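Long-range contacts in SPCC1919.03c protein (Schizosaccharomyces pombe, PDB 2QRD), which probably serves as the beta subunit of AMP-activated protein kinase, its C-terminal interaction domain holding the kinase and gamma subunits together in the heterotrimer: residues K37-S42 with V52-N57; L60-A65 with A78-H83. One frame throughout, in Å; residues are numbered along the deposited sequence.

Contact 1: residues K37-S42 with V52-N57; sequences KCILNS and VLPNPN
Ile39 brings its CD1 methyl against three residues of 52-57. Apolar contacts dominate: Ile39 CD1 lies 3.8 Å from Leu53 CD1, the two side chains crossing at about a right angle, and 4.0 Å from Pro56 CB. The same methyl rests 3.5 Å from Pro54 O. With chi1 at 69° CG1 is flanked by both backbone neighbours, and an extended chi2 (162°) sends CD1 to the opposing loop. Leu53 spreads its branches: CD1 also meets Leu40 CD2 at 4.2 Å, whereas CD2 sits 3.5 Å from Ile39 O. At the more exposed end the Ser42 hydroxyl OG abuts the Pro54 ring at CD, 3.1 Å away. Within 37-42 the 3-10 turn is closed by Asn41 N to Cys38 O and Ser42 N to Ile39 O, and Leu40 N donates a long hydrogen bond to Cys38 SG (3.6 Å). Beyond the pair, Leu53, Ile39 and Leu40 reach Thr88 of strand 85-93. The chemistry implies a mainly apolar join in the AMPK beta-subunit interaction domain, at the base of the loop carrying the ADP-binding Asp49, Gln50 and Ser51, while Ser42 O and Pro54 O bond side chains of another protein chain.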
# COMPACT_ATOMS: atom_id res chain seq x y z
N LYS B 37 23.49 -3.54 -2.44
CA LYS B 37 22.63 -2.65 -1.68
C LYS B 37 21.26 -2.52 -2.31
O LYS B 37 21.13 -2.22 -3.49
CB LYS B 37 23.29 -1.27 -1.45
CG LYS B 37 23.53 -0.46 -2.75
CD LYS B 37 24.32 0.83 -2.50
CE LYS B 37 24.95 1.35 -3.80
NZ LYS B 37 25.85 2.52 -3.54
N CYS B 38 20.24 -2.75 -1.50
CA CYS B 38 18.85 -2.61 -1.92
C CYS B 38 18.26 -1.31 -1.36
O CYS B 38 18.45 -1.01 -0.18
CB CYS B 38 18.06 -3.86 -1.50
SG CYS B 38 16.30 -3.68 -1.67
N ILE B 39 17.59 -0.51 -2.22
CA ILE B 39 17.11 0.82 -1.81
C ILE B 39 15.96 0.79 -0.83
O ILE B 39 15.61 1.83 -0.27
CB ILE B 39 16.72 1.80 -2.99
CG1 ILE B 39 15.45 1.33 -3.73
CG2 ILE B 39 17.91 2.09 -3.92
CD1 ILE B 39 14.80 2.42 -4.57
N LEU B 40 15.37 -0.39 -0.62
CA LEU B 40 14.26 -0.51 0.33
C LEU B 40 14.76 -0.35 1.75
O LEU B 40 14.00 0.06 2.63
CB LEU B 40 13.49 -1.81 0.18
CG LEU B 40 12.33 -1.78 -0.80
CD1 LEU B 40 11.66 -3.12 -0.82
CD2 LEU B 40 11.30 -0.68 -0.46
N ASN B 41 16.03 -0.68 1.96
CA ASN B 41 16.65 -0.56 3.27
C ASN B 41 16.90 0.89 3.67
O ASN B 41 17.53 1.17 4.68
CB ASN B 41 17.94 -1.34 3.29
CG ASN B 41 17.72 -2.77 3.06
OD1 ASN B 41 16.65 -3.27 3.36
ND2 ASN B 41 18.71 -3.45 2.51
N SER B 42 16.37 1.80 2.86
CA SER B 42 16.48 3.22 3.09
C SER B 42 15.15 3.78 3.62
O SER B 42 14.07 3.31 3.23
CB SER B 42 16.91 3.90 1.78
OG SER B 42 16.40 5.21 1.66
N VAL B 52 9.00 7.70 0.63
CA VAL B 52 10.05 8.29 -0.22
C VAL B 52 11.33 7.45 -0.17
O VAL B 52 11.87 7.15 0.90
CB VAL B 52 10.35 9.77 0.15
CG1 VAL B 52 11.64 10.27 -0.51
CG2 VAL B 52 9.20 10.69 -0.23
N LEU B 53 11.79 7.06 -1.35
CA LEU B 53 13.03 6.32 -1.50
C LEU B 53 14.01 7.16 -2.29
O LEU B 53 13.60 8.16 -2.90
CB LEU B 53 12.78 5.00 -2.24
CG LEU B 53 11.83 4.01 -1.58
CD1 LEU B 53 11.55 2.97 -2.60
CD2 LEU B 53 12.52 3.41 -0.38
N PRO B 54 15.31 6.80 -2.25
CA PRO B 54 16.21 7.43 -3.22
C PRO B 54 15.92 6.91 -4.63
O PRO B 54 15.25 5.87 -4.79
CB PRO B 54 17.61 7.01 -2.74
CG PRO B 54 17.40 5.79 -1.91
CD PRO B 54 16.02 5.86 -1.35
N ASN B 55 16.38 7.65 -5.63
CA ASN B 55 16.31 7.19 -7.01
C ASN B 55 17.10 5.91 -7.19
O ASN B 55 18.20 5.77 -6.66
CB ASN B 55 16.79 8.29 -7.97
CG ASN B 55 15.87 9.49 -7.98
OD1 ASN B 55 14.71 9.40 -7.56
ND2 ASN B 55 16.37 10.61 -8.45
N PRO B 56 16.53 4.96 -7.93
CA PRO B 56 17.22 3.68 -8.01
C PRO B 56 18.29 3.68 -9.09
O PRO B 56 18.31 4.53 -9.97
CB PRO B 56 16.10 2.72 -8.39
CG PRO B 56 15.18 3.55 -9.23
CD PRO B 56 15.28 4.98 -8.71
N ASN B 57 19.21 2.73 -8.99
CA ASN B 57 20.12 2.43 -10.08
C ASN B 57 19.28 1.85 -11.23
O ASN B 57 18.62 0.81 -11.07
CB ASN B 57 21.16 1.42 -9.57
CG ASN B 57 22.27 1.15 -10.56
OD1 ASN B 57 22.21 1.52 -11.73
ND2 ASN B 57 23.30 0.47 -10.08

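Contact 2: residues L60-A65 with A78-H83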
# COMPACT_ATOMS: atom_id res chain seq x y z
N LEU B 60 19.14 -1.76 -11.99
CA LEU B 60 18.51 -2.69 -11.05
C LEU B 60 16.98 -2.66 -11.09
O LEU B 60 16.30 -3.18 -10.19
CB LEU B 60 19.00 -2.44 -9.62
CG LEU B 60 20.51 -2.46 -9.35
CD1 LEU B 60 20.83 -1.96 -7.94
CD2 LEU B 60 21.09 -3.85 -9.61
N LEU B 61 16.45 -2.05 -12.14
CA LEU B 61 15.04 -2.09 -12.46
C LEU B 61 14.53 -3.53 -12.75
O LEU B 61 15.16 -4.30 -13.49
CB LEU B 61 14.76 -1.15 -13.64
CG LEU B 61 14.24 0.27 -13.31
CD1 LEU B 61 14.64 0.78 -11.94
CD2 LEU B 61 14.66 1.25 -14.38
N ASN B 62 13.40 -3.86 -12.14
CA ASN B 62 12.78 -5.18 -12.23
C ASN B 62 13.71 -6.38 -11.99
O ASN B 62 13.59 -7.42 -12.62
CB ASN B 62 11.87 -5.30 -13.47
CG ASN B 62 10.61 -4.39 -13.38
OD1 ASN B 62 10.32 -3.63 -14.31
ND2 ASN B 62 9.89 -4.43 -12.25
N HIS B 63 14.63 -6.20 -11.05
CA HIS B 63 15.32 -7.29 -10.37
C HIS B 63 14.56 -7.62 -9.10
O HIS B 63 14.19 -6.73 -8.33
CB HIS B 63 16.76 -6.89 -10.02
CG HIS B 63 17.68 -6.87 -11.19
ND1 HIS B 63 18.58 -7.88 -11.45
CD2 HIS B 63 17.84 -5.97 -12.19
CE1 HIS B 63 19.25 -7.62 -12.56
NE2 HIS B 63 18.81 -6.46 -13.03
N LEU B 64 14.31 -8.90 -8.88
CA LEU B 64 13.65 -9.34 -7.69
C LEU B 64 14.51 -9.06 -6.42
O LEU B 64 15.69 -9.42 -6.38
CB LEU B 64 13.31 -10.84 -7.80
CG LEU B 64 12.97 -11.57 -6.48
CD1 LEU B 64 11.61 -11.10 -5.95
CD2 LEU B 64 12.99 -13.07 -6.65
N ALA B 65 13.91 -8.42 -5.41
CA ALA B 65 14.48 -8.42 -4.06
C ALA B 65 13.58 -9.22 -3.07
O ALA B 65 12.43 -9.51 -3.36
CB ALA B 65 14.76 -6.98 -3.57
N ALA B 78 10.09 -5.36 -6.47
CA ALA B 78 10.86 -4.96 -7.63
C ALA B 78 10.60 -3.47 -7.88
O ALA B 78 9.59 -2.95 -7.44
CB ALA B 78 10.52 -5.83 -8.85
N THR B 79 11.55 -2.80 -8.52
CA THR B 79 11.45 -1.37 -8.81
C THR B 79 11.20 -1.24 -10.27
O THR B 79 11.81 -1.90 -11.07
CB THR B 79 12.73 -0.59 -8.42
OG1 THR B 79 12.88 -0.63 -6.99
CG2 THR B 79 12.64 0.89 -8.82
N THR B 80 10.26 -0.39 -10.63
CA THR B 80 10.01 -0.14 -12.04
C THR B 80 9.75 1.35 -12.26
O THR B 80 9.42 2.06 -11.31
CB THR B 80 8.86 -1.07 -12.58
OG1 THR B 80 8.94 -1.10 -14.00
CG2 THR B 80 7.44 -0.61 -12.19
N ARG B 81 9.93 1.80 -13.49
CA ARG B 81 9.65 3.18 -13.91
C ARG B 81 8.18 3.28 -14.31
O ARG B 81 7.68 2.46 -15.08
CB ARG B 81 10.54 3.57 -15.11
CG ARG B 81 10.81 5.08 -15.28
CD ARG B 81 11.74 5.44 -16.47
NE ARG B 81 12.83 4.49 -16.71
CZ ARG B 81 14.14 4.69 -16.45
NH1 ARG B 81 14.56 5.82 -15.90
NH2 ARG B 81 15.04 3.76 -16.74
N TYR B 82 7.49 4.28 -13.76
CA TYR B 82 6.15 4.64 -14.19
C TYR B 82 6.24 6.06 -14.73
O TYR B 82 6.28 7.02 -13.96
CB TYR B 82 5.10 4.48 -13.04
CG TYR B 82 3.70 4.79 -13.52
CD1 TYR B 82 2.99 3.87 -14.30
CD2 TYR B 82 3.13 6.06 -13.29
CE1 TYR B 82 1.71 4.17 -14.77
CE2 TYR B 82 1.87 6.39 -13.81
CZ TYR B 82 1.17 5.45 -14.54
OH TYR B 82 -0.08 5.77 -15.02
N HIS B 83 6.24 6.19 -16.06
CA HIS B 83 6.56 7.43 -16.77
C HIS B 83 7.91 7.88 -16.19
O HIS B 83 8.86 7.12 -16.23
CB HIS B 83 5.41 8.44 -16.70
CG HIS B 83 4.12 7.90 -17.23
ND1 HIS B 83 3.47 8.43 -18.32
CD2 HIS B 83 3.37 6.83 -16.84
CE1 HIS B 83 2.37 7.74 -18.57
NE2 HIS B 83 2.29 6.76 -17.69
O HOH W 1 14.13 -4.13 -8.90
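Leu61 lays its two methyls along strand 78-82, CD1 on Thr79 CG2 at 3.7 Å and CD2 beside Arg81 NH2 at 3.5 Å. Thr79 CG2 faces it because this methyl stands anti to the backbone N, while OG1 is bonded to Thr88 of the next strand. One direct backbone bond joins the segments: Asn62 N donates to Thr79 O over 2.7 Å, approaching almost in line with the carbonyl (C=O...N angle 161°). The Asn62 amide bends back over the strand, OD1 2.9 Å from Thr80 OG1 and ND2 3.7 Å from Ala78 CB; ND2 also makes a weak hydrogen bond to Ser120 OG of the kinase chain ssp2. Thr80 OG1 is hydrogen-bonded to Lys118 O of ssp2. For Asn62, an alanine here is likely to leave Thr80 OG1 without its amide neighbour and Ser120 of ssp2 without its weak partner. Water 1 makes a second bridge, donating to Leu60 O and His63 O and accepting from Thr79 N at 2.9 Å. His63 ND1 bonds Asp93 of ssp2. The loop leading into strand 65-67 thus lies along strand 74-82 of the antiparallel sheet of the AMPK beta-subunit interaction domain, which continues through Ala65 into a strand of ssp2.

Overall arrangement
From the N terminus, an extended arm leads to 37-42, and contact 1 then closes a loop that carries helix 46-49 and the ADP-binding Asp49, Gln50 and Ser51. The chain leaves 52-57, passes through 60-65 and strand 65-67, and returns along strand 74-82, where contact 2 closes a second loop. The two loops follow in series, neither nested nor crossed, with centres about 11 Å apart. They meet at Pro56, whose CG packs on Thr79 CG2 at 3.7 Å and on Leu61, and again where Cys38 SG packs on Ala65 CB. Contact 1 sets the ADP-side loop against strand 85-93; contact 2 fixes the lead-in to strand 65-67 on strand 74-82, bordering the kinase chain.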